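Local coordinates for protein transcriptional regulators (LACI-FAMILY TRANSCRIPTIONAL REGULATORY PROTEIN) (Corynebacterium glutamicum, PDB 3GYB) that probably acts as a LacI-family transcription factor that binds cis-regulatory DNA, and holds a magnesium ion in its periplasmic-binding-protein-like part, at residues 63-68 and 240-245; 209-214 and 259-264; 215-220 and 224-229. One frame throughout, in Å; residues are numbered along the deposited sequence.

Contact 1. Residues 63-68 and 240-245; sequences GIIIAQ and LLLLSM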
ATOM      1  N   GLY A  63     -10.800   5.959 -22.383  1.00 16.74           N
ATOM      2  CA  GLY A  63     -11.746   5.368 -21.455  1.00 15.81           C
ATOM      3  C   GLY A  63     -11.326   5.643 -20.023  1.00 16.06           C
ATOM      4  O   GLY A  63     -10.192   6.058 -19.773  1.00 15.28           O
ATOM      5  N   ILE A  64     -12.236   5.413 -19.084  1.00 15.64           N
ATOM      6  CA  ILE A  64     -11.948   5.660 -17.675  1.00 16.12           C
ATOM      7  C   ILE A  64     -12.474   4.545 -16.780  1.00 15.79           C
ATOM      8  O   ILE A  64     -13.607   4.100 -16.931  1.00 16.20           O
ATOM      9  CB  ILE A  64     -12.604   6.990 -17.209  1.00 16.68           C
ATOM     10  CG1 ILE A  64     -12.092   8.152 -18.058  1.00 16.55           C
ATOM     11  CG2 ILE A  64     -12.317   7.239 -15.728  1.00 17.71           C
ATOM     12  CD1 ILE A  64     -12.877   9.443 -17.855  1.00 19.66           C
ATOM     13  N   ILE A  65     -11.637   4.076 -15.862  1.00 14.17           N
ATOM     14  CA  ILE A  65     -12.070   3.068 -14.909  1.00 13.74           C
ATOM     15  C   ILE A  65     -12.226   3.848 -13.608  1.00 15.02           C
ATOM     16  O   ILE A  65     -11.270   4.467 -13.136  1.00 14.44           O
ATOM     17  CB  ILE A  65     -11.010   1.953 -14.698  1.00 13.76           C
ATOM     18  CG1 ILE A  65     -10.860   1.111 -15.968  1.00 14.99           C
ATOM     19  CG2 ILE A  65     -11.419   1.075 -13.517  1.00 14.00           C
ATOM     20  CD1 ILE A  65     -12.105   0.294 -16.335  1.00 16.54           C
ATOM     21  N   ILE A  66     -13.429   3.851 -13.048  1.00 14.30           N
ATOM     22  CA  ILE A  66     -13.672   4.566 -11.803  1.00 15.07           C
ATOM     23  C   ILE A  66     -13.711   3.576 -10.649  1.00 15.61           C
ATOM     24  O   ILE A  66     -14.684   2.838 -10.477  1.00 14.19           O
ATOM     25  CB  ILE A  66     -15.001   5.343 -11.852  1.00 16.61           C
ATOM     26  CG1 ILE A  66     -14.977   6.325 -13.024  1.00 18.53           C
ATOM     27  CG2 ILE A  66     -15.218   6.091 -10.547  1.00 17.17           C
ATOM     28  CD1 ILE A  66     -16.284   7.061 -13.226  1.00 19.33           C
ATOM     29  N   ALA A  67     -12.639   3.555  -9.864  1.00 16.39           N
ATOM     30  CA  ALA A  67     -12.551   2.654  -8.723  1.00 17.99           C
ATOM     31  C   ALA A  67     -12.529   3.478  -7.441  1.00 20.00           C
ATOM     32  O   ALA A  67     -11.853   3.130  -6.473  1.00 17.93           O
ATOM     33  CB  ALA A  67     -11.301   1.796  -8.831  1.00 16.78           C
ATOM     34  N   GLN A  68     -13.269   4.583  -7.469  1.00 23.54           N
ATOM     35  CA  GLN A  68     -13.394   5.502  -6.339  1.00 26.94           C
ATOM     36  C   GLN A  68     -14.831   5.458  -5.836  1.00 29.65           C
ATOM     37  O   GLN A  68     -15.744   5.062  -6.565  1.00 29.50           O
ATOM     38  CB  GLN A  68     -13.086   6.941  -6.767  1.00 26.92           C
ATOM     39  CG  GLN A  68     -11.614   7.300  -6.894  1.00 28.99           C
ATOM     40  CD  GLN A  68     -11.409   8.722  -7.392  1.00 30.33           C
ATOM     41  OE1 GLN A  68     -10.281   9.224  -7.454  1.00 28.85           O
ATOM     42  NE2 GLN A  68     -12.505   9.380  -7.762  1.00 29.80           N
ATOM     43  N   LEU A 240     -12.635  -6.002 -19.726  1.00 14.60           N
ATOM     44  CA  LEU A 240     -13.406  -6.538 -20.844  1.00 15.74           C
ATOM     45  C   LEU A 240     -14.634  -5.676 -21.110  1.00 15.21           C
ATOM     46  O   LEU A 240     -14.975  -5.412 -22.263  1.00 16.63           O
ATOM     47  CB  LEU A 240     -13.854  -7.974 -20.562  1.00 17.24           C
ATOM     48  CG  LEU A 240     -12.783  -9.064 -20.539  1.00 17.70           C
ATOM     49  CD1 LEU A 240     -13.440 -10.408 -20.260  1.00 19.32           C
ATOM     50  CD2 LEU A 240     -12.050  -9.087 -21.874  1.00 18.71           C
ATOM     51  N   LEU A 241     -15.304  -5.239 -20.048  1.00 16.11           N
ATOM     52  CA  LEU A 241     -16.503  -4.416 -20.204  1.00 16.43           C
ATOM     53  C   LEU A 241     -16.180  -3.083 -20.874  1.00 17.19           C
ATOM     54  O   LEU A 241     -16.895  -2.642 -21.774  1.00 17.24           O
ATOM     55  CB  LEU A 241     -17.170  -4.169 -18.844  1.00 18.13           C
ATOM     56  CG  LEU A 241     -18.496  -3.397 -18.861  1.00 19.58           C
ATOM     57  CD1 LEU A 241     -19.531  -4.184 -19.648  1.00 20.65           C
ATOM     58  CD2 LEU A 241     -18.989  -3.156 -17.436  1.00 19.09           C
ATOM     59  N   LEU A 242     -15.105  -2.436 -20.435  1.00 15.83           N
ATOM     60  CA  LEU A 242     -14.719  -1.163 -21.027  1.00 15.63           C
ATOM     61  C   LEU A 242     -14.366  -1.355 -22.500  1.00 16.92           C
ATOM     62  O   LEU A 242     -14.753  -0.549 -23.342  1.00 19.07           O
ATOM     63  CB  LEU A 242     -13.524  -0.566 -20.283  1.00 14.97           C
ATOM     64  CG  LEU A 242     -13.063   0.811 -20.771  1.00 16.21           C
ATOM     65  CD1 LEU A 242     -14.188   1.823 -20.604  1.00 17.97           C
ATOM     66  CD2 LEU A 242     -11.846   1.244 -19.983  1.00 17.24           C
ATOM     67  N   LEU A 243     -13.629  -2.422 -22.803  1.00 17.51           N
ATOM     68  CA  LEU A 243     -13.242  -2.704 -24.181  1.00 19.24           C
ATOM     69  C   LEU A 243     -14.468  -2.869 -25.070  1.00 19.78           C
ATOM     70  O   LEU A 243     -14.459  -2.455 -26.230  1.00 20.38           O
ATOM     71  CB  LEU A 243     -12.384  -3.971 -24.255  1.00 20.93           C
ATOM     72  CG  LEU A 243     -10.933  -3.873 -23.779  1.00 20.60           C
ATOM     73  CD1 LEU A 243     -10.313  -5.258 -23.773  1.00 21.33           C
ATOM     74  CD2 LEU A 243     -10.147  -2.939 -24.696  1.00 22.67           C
ATOM     75  N   SER A 244     -15.525  -3.466 -24.526  1.00 21.07           N
ATOM     76  CA  SER A 244     -16.746  -3.678 -25.304  1.00 20.38           C
ATOM     77  C   SER A 244     -17.395  -2.343 -25.650  1.00 22.40           C
ATOM     78  O   SER A 244     -18.096  -2.234 -26.657  1.00 22.79           O
ATOM     79  CB  SER A 244     -17.730  -4.575 -24.546  1.00 20.73           C
ATOM     80  OG  SER A 244     -18.341  -3.885 -23.469  1.00 21.18           O
HETATM   81  N   MSE A 245     -17.175  -1.332 -24.814  1.00 21.79           N
HETATM   82  CA  MSE A 245     -17.724  -0.002 -25.072  1.00 22.08           C
HETATM   83  C   MSE A 245     -16.833   0.762 -26.051  1.00 23.09           C
HETATM   84  O   MSE A 245     -17.324   1.484 -26.916  1.00 23.37           O
HETATM   85  CB  MSE A 245     -17.830   0.809 -23.777  1.00 20.84           C
HETATM   86  CG  MSE A 245     -18.725   0.222 -22.712  1.00 23.42           C
HETATM   87 SE   MSE A 245     -18.573   1.231 -21.068  1.00 30.41          SE
HETATM   88  CE  MSE A 245     -19.934   0.323 -20.065  1.00 24.27           C
TER
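Leu242 reaches from helix 231-246 to the beginning of strand 63-67, where its CD2 alone meets Ile65. CD2 lies 3.8 Å from Ile65 CD1 and 4.1 Å from Ile65 CG1, the two side chains slanting past one another. The torsions explain the meeting. Leu242 starts toward the strand with CG anti to its backbone N (chi1 -177°), whereas the CA-CB bond of Ile65 runs alongside the helix, and it is the CG1-CD1 branch, bent by a chi2 of -66°, that closes the distance. Both methyls of Leu242 lie against the backbone at Gly63-Ile64, CD1 and CD2 each 4.4 Å from Gly63 CA. Gly63 presents no side chain on this face, which lets the methyls settle near the main chain. No hydrogen bond crosses, and only 135 Å² is buried, in line with short-segment axes 9.5 Å apart at their closest. Those axes, of 63-67 and 240-245, run nearly antiparallel, at 151°, as for a helix laid against the parallel sheet of a periplasmic-binding-protein fold. Strand 63-67 is hydrogen-bonded between strands 7-12 and 82-85; Leu242 also touches Ile8 and Val83 on those neighbours, while Ile65 packs on Leu27 of helix 21-31.

Contact 2. Residues 209-214 and 259-264; sequences IGYDNT and LQPSLI. With MG (magnesium ion), chain C.
Ile264 sets its CD1 methyl over the amide face of Asn213, 3.4 Å from both Asn213 CG and ND2, with the two side chains at about a right angle. This is one of three separate van der Waals contacts between the segments; no hydrogen bond crosses. At a second point, the apolar one, Ile209 CD1 meets Leu263 CD1 at 3.7 Å, also crosswise; Ile209 extends CG1 anti to its backbone N (chi1 177°), which carries the methyl across. At a third, Tyr211 approaches Pro261 with its hydroxyl end, OH lying 4.1 Å from Pro261 CB.

The polar bonds turn to other partners. Tyr211 OH is hydrogen-bonded to Asn100, and its ring forms a cation-pi pair with Arg134. Asn213 OD1 is bonded to Arg266, which holds the amide beneath the Ile264 methyl.

This segment's metal ligand is a backbone atom: Asp212 O binds the magnesium ion at 2.2 Å, and side-chain oxygens of Asp229 and Ser231 with three waters complete six ligands. Water 1 of that shell lies 2.7 Å from Asn213 O and probably donates to it, so a second carbonyl faces the site through water.

The CA atoms of Tyr211 and Leu263 are 9.0 Å apart because strand 226-228 runs between strands 207-211 and 258-264, and helix 102-115 packs on Ile209 and Leu263.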
ATOM      1  N   ILE A 209     -11.169 -10.544  11.381  1.00 12.02           N
ATOM      2  CA  ILE A 209     -11.250 -10.920   9.980  1.00 10.77           C
ATOM      3  C   ILE A 209     -11.436  -9.644   9.166  1.00 11.87           C
ATOM      4  O   ILE A 209     -12.232  -8.772   9.530  1.00 11.17           O
ATOM      5  CB  ILE A 209     -12.402 -11.931   9.712  1.00 12.10           C
ATOM      6  CG1 ILE A 209     -12.478 -12.237   8.212  1.00 12.24           C
ATOM      7  CG2 ILE A 209     -13.722 -11.388  10.256  1.00 10.42           C
ATOM      8  CD1 ILE A 209     -13.335 -13.447   7.859  1.00 14.03           C
ATOM      9  N   GLY A 210     -10.672  -9.530   8.083  1.00  8.85           N
ATOM     10  CA  GLY A 210     -10.747  -8.352   7.236  1.00 10.31           C
ATOM     11  C   GLY A 210     -11.504  -8.586   5.946  1.00  9.04           C
ATOM     12  O   GLY A 210     -12.291  -9.528   5.841  1.00 10.77           O
ATOM     13  N   TYR A 211     -11.255  -7.739   4.954  1.00  9.91           N
ATOM     14  CA  TYR A 211     -11.932  -7.834   3.665  1.00 10.23           C
ATOM     15  C   TYR A 211     -11.066  -7.129   2.626  1.00 10.45           C
ATOM     16  O   TYR A 211     -10.649  -5.993   2.842  1.00 11.68           O
ATOM     17  CB  TYR A 211     -13.305  -7.141   3.761  1.00 11.50           C
ATOM     18  CG  TYR A 211     -14.354  -7.590   2.753  1.00 12.73           C
ATOM     19  CD1 TYR A 211     -15.581  -8.098   3.185  1.00 12.72           C
ATOM     20  CD2 TYR A 211     -14.140  -7.468   1.383  1.00 13.03           C
ATOM     21  CE1 TYR A 211     -16.570  -8.469   2.276  1.00 10.13           C
ATOM     22  CE2 TYR A 211     -15.129  -7.841   0.461  1.00 12.53           C
ATOM     23  CZ  TYR A 211     -16.337  -8.337   0.920  1.00 12.08           C
ATOM     24  OH  TYR A 211     -17.317  -8.701   0.016  1.00 11.57           O
ATOM     25  N   ASP A 212     -10.787  -7.831   1.526  1.00 11.23           N
ATOM     26  CA  ASP A 212      -9.992  -7.350   0.386  1.00 10.78           C
ATOM     27  C   ASP A 212      -8.830  -8.254  -0.004  1.00 11.75           C
ATOM     28  O   ASP A 212      -8.438  -8.271  -1.154  1.00 11.75           O
ATOM     29  CB  ASP A 212      -9.392  -5.951   0.613  1.00 12.07           C
ATOM     30  CG  ASP A 212     -10.426  -4.843   0.560  1.00 13.98           C
ATOM     31  OD1 ASP A 212     -11.572  -5.102   0.139  1.00 14.92           O
ATOM     32  OD2 ASP A 212     -10.075  -3.705   0.941  1.00 14.05           O
ATOM     33  N   ASN A 213      -8.282  -9.009   0.940  1.00 12.23           N
ATOM     34  CA  ASN A 213      -7.110  -9.840   0.654  1.00 12.70           C
ATOM     35  C   ASN A 213      -6.027  -8.993  -0.014  1.00 13.46           C
ATOM     36  O   ASN A 213      -5.500  -9.331  -1.088  1.00 12.18           O
ATOM     37  CB  ASN A 213      -7.429 -11.036  -0.243  1.00 13.20           C
ATOM     38  CG  ASN A 213      -6.242 -11.988  -0.348  1.00 14.50           C
ATOM     39  OD1 ASN A 213      -5.579 -12.255   0.652  1.00 13.68           O
ATOM     40  ND2 ASN A 213      -5.968 -12.494  -1.548  1.00 13.67           N
ATOM     41  N   THR A 214      -5.714  -7.879   0.636  1.00 12.54           N
ATOM     42  CA  THR A 214      -4.684  -6.953   0.181  1.00 12.06           C
ATOM     43  C   THR A 214      -3.338  -7.663   0.279  1.00 13.30           C
ATOM     44  O   THR A 214      -3.217  -8.688   0.952  1.00 12.87           O
ATOM     45  CB  THR A 214      -4.585  -5.734   1.109  1.00 13.46           C
ATOM     46  OG1 THR A 214      -4.401  -6.193   2.456  1.00 13.65           O
ATOM     47  CG2 THR A 214      -5.827  -4.871   1.024  1.00 12.18           C
ATOM     48  N   LEU A 259     -18.980 -10.529  -9.118  1.00 19.45           N
ATOM     49  CA  LEU A 259     -18.113 -11.656  -8.818  1.00 19.07           C
ATOM     50  C   LEU A 259     -18.313 -12.148  -7.395  1.00 17.51           C
ATOM     51  O   LEU A 259     -18.644 -11.375  -6.501  1.00 17.14           O
ATOM     52  CB  LEU A 259     -16.649 -11.279  -9.056  1.00 22.51           C
ATOM     53  CG  LEU A 259     -16.316 -11.159 -10.547  1.00 25.17           C
ATOM     54  CD1 LEU A 259     -16.303  -9.696 -10.956  1.00 25.00           C
ATOM     55  CD2 LEU A 259     -14.979 -11.815 -10.830  1.00 26.39           C
ATOM     56  N   GLN A 260     -18.113 -13.444  -7.191  1.00 17.44           N
ATOM     57  CA  GLN A 260     -18.289 -14.028  -5.873  1.00 17.26           C
ATOM     58  C   GLN A 260     -17.066 -13.901  -4.976  1.00 17.01           C
ATOM     59  O   GLN A 260     -15.939 -14.178  -5.390  1.00 16.95           O
ATOM     60  CB  GLN A 260     -18.666 -15.507  -5.995  1.00 19.91           C
ATOM     61  CG  GLN A 260     -20.003 -15.742  -6.672  1.00 22.38           C
ATOM     62  CD  GLN A 260     -21.127 -15.001  -5.983  1.00 23.81           C
ATOM     63  OE1 GLN A 260     -21.864 -14.242  -6.617  1.00 26.57           O
ATOM     64  NE2 GLN A 260     -21.266 -15.215  -4.679  1.00 22.62           N
ATOM     65  N   PRO A 261     -17.275 -13.458  -3.730  1.00 16.03           N
ATOM     66  CA  PRO A 261     -16.162 -13.316  -2.789  1.00 15.62           C
ATOM     67  C   PRO A 261     -15.951 -14.673  -2.123  1.00 16.22           C
ATOM     68  O   PRO A 261     -16.773 -15.581  -2.274  1.00 16.97           O
ATOM     69  CB  PRO A 261     -16.674 -12.263  -1.821  1.00 14.52           C
ATOM     70  CG  PRO A 261     -18.132 -12.605  -1.726  1.00 15.19           C
ATOM     71  CD  PRO A 261     -18.504 -12.853  -3.182  1.00 15.70           C
ATOM     72  N   SER A 262     -14.854 -14.823  -1.389  1.00 16.17           N
ATOM     73  CA  SER A 262     -14.576 -16.083  -0.720  1.00 15.95           C
ATOM     74  C   SER A 262     -13.691 -15.871   0.497  1.00 14.83           C
ATOM     75  O   SER A 262     -12.949 -14.895   0.575  1.00 15.29           O
ATOM     76  CB  SER A 262     -13.906 -17.063  -1.689  1.00 16.74           C
ATOM     77  OG  SER A 262     -12.744 -16.494  -2.271  1.00 18.26           O
ATOM     78  N   LEU A 263     -13.789 -16.789   1.449  1.00 13.48           N
ATOM     79  CA  LEU A 263     -13.006 -16.715   2.673  1.00 13.89           C
ATOM     80  C   LEU A 263     -11.595 -17.257   2.490  1.00 14.68           C
ATOM     81  O   LEU A 263     -11.397 -18.309   1.881  1.00 14.90           O
ATOM     82  CB  LEU A 263     -13.706 -17.512   3.779  1.00 14.12           C
ATOM     83  CG  LEU A 263     -12.910 -17.763   5.064  1.00 13.63           C
ATOM     84  CD1 LEU A 263     -12.723 -16.456   5.820  1.00 14.05           C
ATOM     85  CD2 LEU A 263     -13.651 -18.770   5.927  1.00 13.88           C
ATOM     86  N   ILE A 264     -10.614 -16.524   3.014  1.00 14.42           N
ATOM     87  CA  ILE A 264      -9.228 -16.963   2.963  1.00 14.25           C
ATOM     88  C   ILE A 264      -8.811 -17.017   4.420  1.00 14.15           C
ATOM     89  O   ILE A 264      -8.679 -15.984   5.079  1.00 14.09           O
ATOM     90  CB  ILE A 264      -8.312 -15.973   2.218  1.00 15.03           C
ATOM     91  CG1 ILE A 264      -8.722 -15.884   0.744  1.00 16.84           C
ATOM     92  CG2 ILE A 264      -6.865 -16.438   2.319  1.00 14.88           C
ATOM     93  CD1 ILE A 264      -7.861 -14.935  -0.071  1.00 19.14           C
TER
HETATM   94 MG    MG C   1      -8.626  -8.020  -3.290  1.00 12.59          MG
HETATM   95  O   HOH W   1      -6.392  -8.019  -3.293  1.00 12.26           O
HETATM   96  O   HOH W   2      -8.547 -10.176  -3.563  1.00 12.77           O
HETATM   97  O   HOH W   3      -8.908  -5.834  -3.087  1.00 11.69           O

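Contact 3. Residues 215-220 and 224-229; sequences PLAQTR and LTTIDD. With MG (magnesium ion), chain C.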
ATOM      1  N   PRO A 215      -2.309  -7.128  -0.393  1.00 13.83           N
ATOM      2  CA  PRO A 215      -0.984  -7.754  -0.328  1.00 14.92           C
ATOM      3  C   PRO A 215      -0.509  -7.788   1.131  1.00 13.91           C
ATOM      4  O   PRO A 215       0.180  -8.714   1.550  1.00 15.71           O
ATOM      5  CB  PRO A 215      -0.131  -6.832  -1.193  1.00 16.14           C
ATOM      6  CG  PRO A 215      -1.103  -6.377  -2.238  1.00 17.82           C
ATOM      7  CD  PRO A 215      -2.339  -6.065  -1.414  1.00 15.31           C
ATOM      8  N   LEU A 216      -0.898  -6.774   1.902  1.00 13.84           N
ATOM      9  CA  LEU A 216      -0.529  -6.690   3.314  1.00 12.46           C
ATOM     10  C   LEU A 216      -1.062  -7.891   4.090  1.00 11.93           C
ATOM     11  O   LEU A 216      -0.368  -8.469   4.931  1.00 11.47           O
ATOM     12  CB  LEU A 216      -1.091  -5.405   3.938  1.00 16.21           C
ATOM     13  CG  LEU A 216      -0.556  -4.055   3.454  1.00 18.33           C
ATOM     14  CD1 LEU A 216      -1.416  -2.931   4.023  1.00 19.50           C
ATOM     15  CD2 LEU A 216       0.892  -3.888   3.886  1.00 18.55           C
ATOM     16  N   ALA A 217      -2.304  -8.267   3.809  1.00 11.59           N
ATOM     17  CA  ALA A 217      -2.920  -9.396   4.491  1.00 10.58           C
ATOM     18  C   ALA A 217      -2.187 -10.690   4.180  1.00 11.20           C
ATOM     19  O   ALA A 217      -2.179 -11.616   4.987  1.00 10.11           O
ATOM     20  CB  ALA A 217      -4.394  -9.519   4.072  1.00 11.37           C
ATOM     21  N   GLN A 218      -1.568 -10.728   3.004  1.00 10.78           N
ATOM     22  CA  GLN A 218      -0.833 -11.894   2.517  1.00 11.64           C
ATOM     23  C   GLN A 218       0.554 -12.082   3.124  1.00 12.65           C
ATOM     24  O   GLN A 218       1.149 -13.155   2.996  1.00 14.65           O
ATOM     25  CB  GLN A 218      -0.696 -11.805   0.998  1.00 13.52           C
ATOM     26  CG  GLN A 218      -2.018 -11.790   0.242  1.00 14.64           C
ATOM     27  CD  GLN A 218      -1.840 -11.411  -1.213  1.00 16.20           C
ATOM     28  OE1 GLN A 218      -0.883 -11.835  -1.858  1.00 16.82           O
ATOM     29  NE2 GLN A 218      -2.769 -10.617  -1.743  1.00 15.06           N
ATOM     30  N   THR A 219       1.079 -11.050   3.769  1.00 11.79           N
ATOM     31  CA  THR A 219       2.414 -11.154   4.362  1.00 11.69           C
ATOM     32  C   THR A 219       2.440 -12.095   5.563  1.00 11.72           C
ATOM     33  O   THR A 219       1.434 -12.292   6.246  1.00 10.85           O
ATOM     34  CB  THR A 219       2.938  -9.774   4.824  1.00 11.40           C
ATOM     35  OG1 THR A 219       2.087  -9.261   5.858  1.00 11.83           O
ATOM     36  CG2 THR A 219       2.977  -8.791   3.659  1.00 11.83           C
ATOM     37  N   ARG A 220       3.601 -12.688   5.820  1.00 10.76           N
ATOM     38  CA  ARG A 220       3.738 -13.580   6.960  1.00 11.69           C
ATOM     39  C   ARG A 220       3.578 -12.783   8.253  1.00 11.61           C
ATOM     40  O   ARG A 220       3.005 -13.269   9.227  1.00 11.09           O
ATOM     41  CB  ARG A 220       5.116 -14.253   6.956  1.00 12.11           C
ATOM     42  CG  ARG A 220       5.388 -15.083   8.204  1.00 14.21           C
ATOM     43  CD  ARG A 220       4.484 -16.307   8.272  1.00 15.86           C
ATOM     44  NE  ARG A 220       4.641 -17.051   9.518  1.00 18.51           N
ATOM     45  CZ  ARG A 220       4.047 -16.735  10.666  1.00 18.10           C
ATOM     46  NH1 ARG A 220       3.245 -15.678  10.738  1.00 18.62           N
ATOM     47  NH2 ARG A 220       4.241 -17.485  11.743  1.00 18.76           N
ATOM     48  N   LEU A 224      -3.233 -12.053   7.790  1.00 10.79           N
ATOM     49  CA  LEU A 224      -4.633 -11.734   8.071  1.00 10.73           C
ATOM     50  C   LEU A 224      -5.726 -12.579   7.407  1.00 10.95           C
ATOM     51  O   LEU A 224      -5.765 -12.706   6.183  1.00 11.20           O
ATOM     52  CB  LEU A 224      -4.864 -10.268   7.680  1.00 11.06           C
ATOM     53  CG  LEU A 224      -5.686  -9.229   8.455  1.00 18.25           C
ATOM     54  CD1 LEU A 224      -6.215  -8.226   7.432  1.00 12.40           C
ATOM     55  CD2 LEU A 224      -6.828  -9.836   9.243  1.00 14.22           C
ATOM     56  N   THR A 225      -6.625 -13.133   8.219  1.00  9.68           N
ATOM     57  CA  THR A 225      -7.756 -13.891   7.690  1.00 11.81           C
ATOM     58  C   THR A 225      -8.624 -12.793   7.081  1.00 11.73           C
ATOM     59  O   THR A 225      -8.875 -11.770   7.716  1.00 11.23           O
ATOM     60  CB  THR A 225      -8.499 -14.618   8.817  1.00 11.96           C
ATOM     61  OG1 THR A 225      -7.657 -15.660   9.320  1.00 12.45           O
ATOM     62  CG2 THR A 225      -9.812 -15.217   8.319  1.00 11.94           C
ATOM     63  N   THR A 226      -9.084 -13.003   5.854  1.00 12.35           N
ATOM     64  CA  THR A 226      -9.827 -11.963   5.162  1.00 11.35           C
ATOM     65  C   THR A 226     -10.757 -12.523   4.093  1.00 12.75           C
ATOM     66  O   THR A 226     -10.651 -13.684   3.697  1.00 13.19           O
ATOM     67  CB  THR A 226      -8.803 -11.002   4.493  1.00 11.83           C
ATOM     68  OG1 THR A 226      -9.470  -9.936   3.814  1.00 11.05           O
ATOM     69  CG2 THR A 226      -7.950 -11.779   3.490  1.00 12.27           C
ATOM     70  N   ILE A 227     -11.678 -11.686   3.635  1.00 12.32           N
ATOM     71  CA  ILE A 227     -12.603 -12.076   2.580  1.00 14.26           C
ATOM     72  C   ILE A 227     -12.005 -11.615   1.256  1.00 13.30           C
ATOM     73  O   ILE A 227     -11.720 -10.432   1.073  1.00 13.23           O
ATOM     74  CB  ILE A 227     -13.976 -11.392   2.749  1.00 13.95           C
ATOM     75  CG1 ILE A 227     -14.628 -11.837   4.063  1.00 15.96           C
ATOM     76  CG2 ILE A 227     -14.855 -11.688   1.538  1.00 15.62           C
ATOM     77  CD1 ILE A 227     -14.810 -13.339   4.204  1.00 15.06           C
ATOM     78  N   ASP A 228     -11.788 -12.555   0.344  1.00 14.24           N
ATOM     79  CA  ASP A 228     -11.255 -12.225  -0.970  1.00 13.98           C
ATOM     80  C   ASP A 228     -12.382 -11.499  -1.707  1.00 14.36           C
ATOM     81  O   ASP A 228     -13.468 -12.056  -1.879  1.00 14.27           O
ATOM     82  CB  ASP A 228     -10.887 -13.514  -1.712  1.00 15.30           C
ATOM     83  CG  ASP A 228     -10.121 -13.263  -2.993  1.00 17.54           C
ATOM     84  OD1 ASP A 228     -10.237 -12.162  -3.565  1.00 15.57           O
ATOM     85  OD2 ASP A 228      -9.410 -14.191  -3.438  1.00 19.37           O
ATOM     86  N   ASP A 229     -12.140 -10.252  -2.111  1.00 12.60           N
ATOM     87  CA  ASP A 229     -13.148  -9.468  -2.824  1.00 11.90           C
ATOM     88  C   ASP A 229     -13.052  -9.706  -4.333  1.00 12.61           C
ATOM     89  O   ASP A 229     -13.649  -8.972  -5.126  1.00 13.99           O
ATOM     90  CB  ASP A 229     -12.976  -7.969  -2.522  1.00 11.81           C
ATOM     91  CG  ASP A 229     -11.660  -7.416  -3.043  1.00 11.65           C
ATOM     92  OD1 ASP A 229     -10.730  -8.224  -3.191  1.00 10.84           O
ATOM     93  OD2 ASP A 229     -11.550  -6.193  -3.295  1.00 13.44           O
TER
HETATM   94 MG    MG C   1      -8.626  -8.020  -3.290  1.00 12.59          MG
HETATM   95  O   HOH W   2      -8.547 -10.176  -3.563  1.00 12.77           O
HETATM   96  O   HOH W   3      -8.908  -5.834  -3.087  1.00 11.69           O
HETATM   97  O   HOH W   1      -6.392  -8.019  -3.293  1.00 12.26           O
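Ala217 turns its CB toward Thr226, and Leu224 CB lies against the flank of that methyl, CB to CB at 3.7 Å. Leu224 emerges at a slant to the helical turn, and a chi1 of -139°, away from a staggered value, brings its CD1 alongside, 4.0 Å from Ala217 CB. Thr226 meets Ala217 more nearly head-on with its methyl, CG2 standing 4.3 Å from Ala217 CB, while its hydroxyl is bonded to Asp185.

A backbone bond accompanies this pairing: Leu224 N donates to Ala217 O over 3.0 Å, closing the turn between helix and strand. Within the turn Thr219 donates to Leu216 O twice, through OG1 and through its backbone N.

Beyond the strand, Asp229 binds the magnesium ion through OD1 at 2.1 Å. OD2 does not ligate; it accepts from water 3 at 2.7 Å, so the carboxylate grips the metal directly and through water. Asp228 OD1 accepts similarly from water 2 at 2.6 Å, a second-shell contact made without touching the ion itself.

The segments form the second half of the beta-alpha-beta unit 207-211, 215-218, 226-228. Helix 185-198 packs on Leu224 and Ala217, and Arg220 forms a salt bridge with Glu197 of the second subunit.

In the fold
Contacts 2 and 3 are neighbours, their centres 8 Å apart; contact 1, 23 and 26 Å away, probably belongs to the other lobe, as in relatives of this two-lobed fold. Contact 1 is buried helix-on-strand packing without hydrogen bonds, its side-chain contact apolar. Contact 3, also buried, adds a backbone bond and extends to the subunit interface. Contact 2, only partly buried, sets methyls on an amide and on each other beside the metal. Strand 226-228 lies between both strands of contact 2, Gly210 bonding to Thr225 and Ile227; Asp212 N to Ile227 O is a probable bond just past the strand. Contacts 2 and 3 share the magnesium ion; helix 231-246 runs from its ligand Ser231 to contact 1.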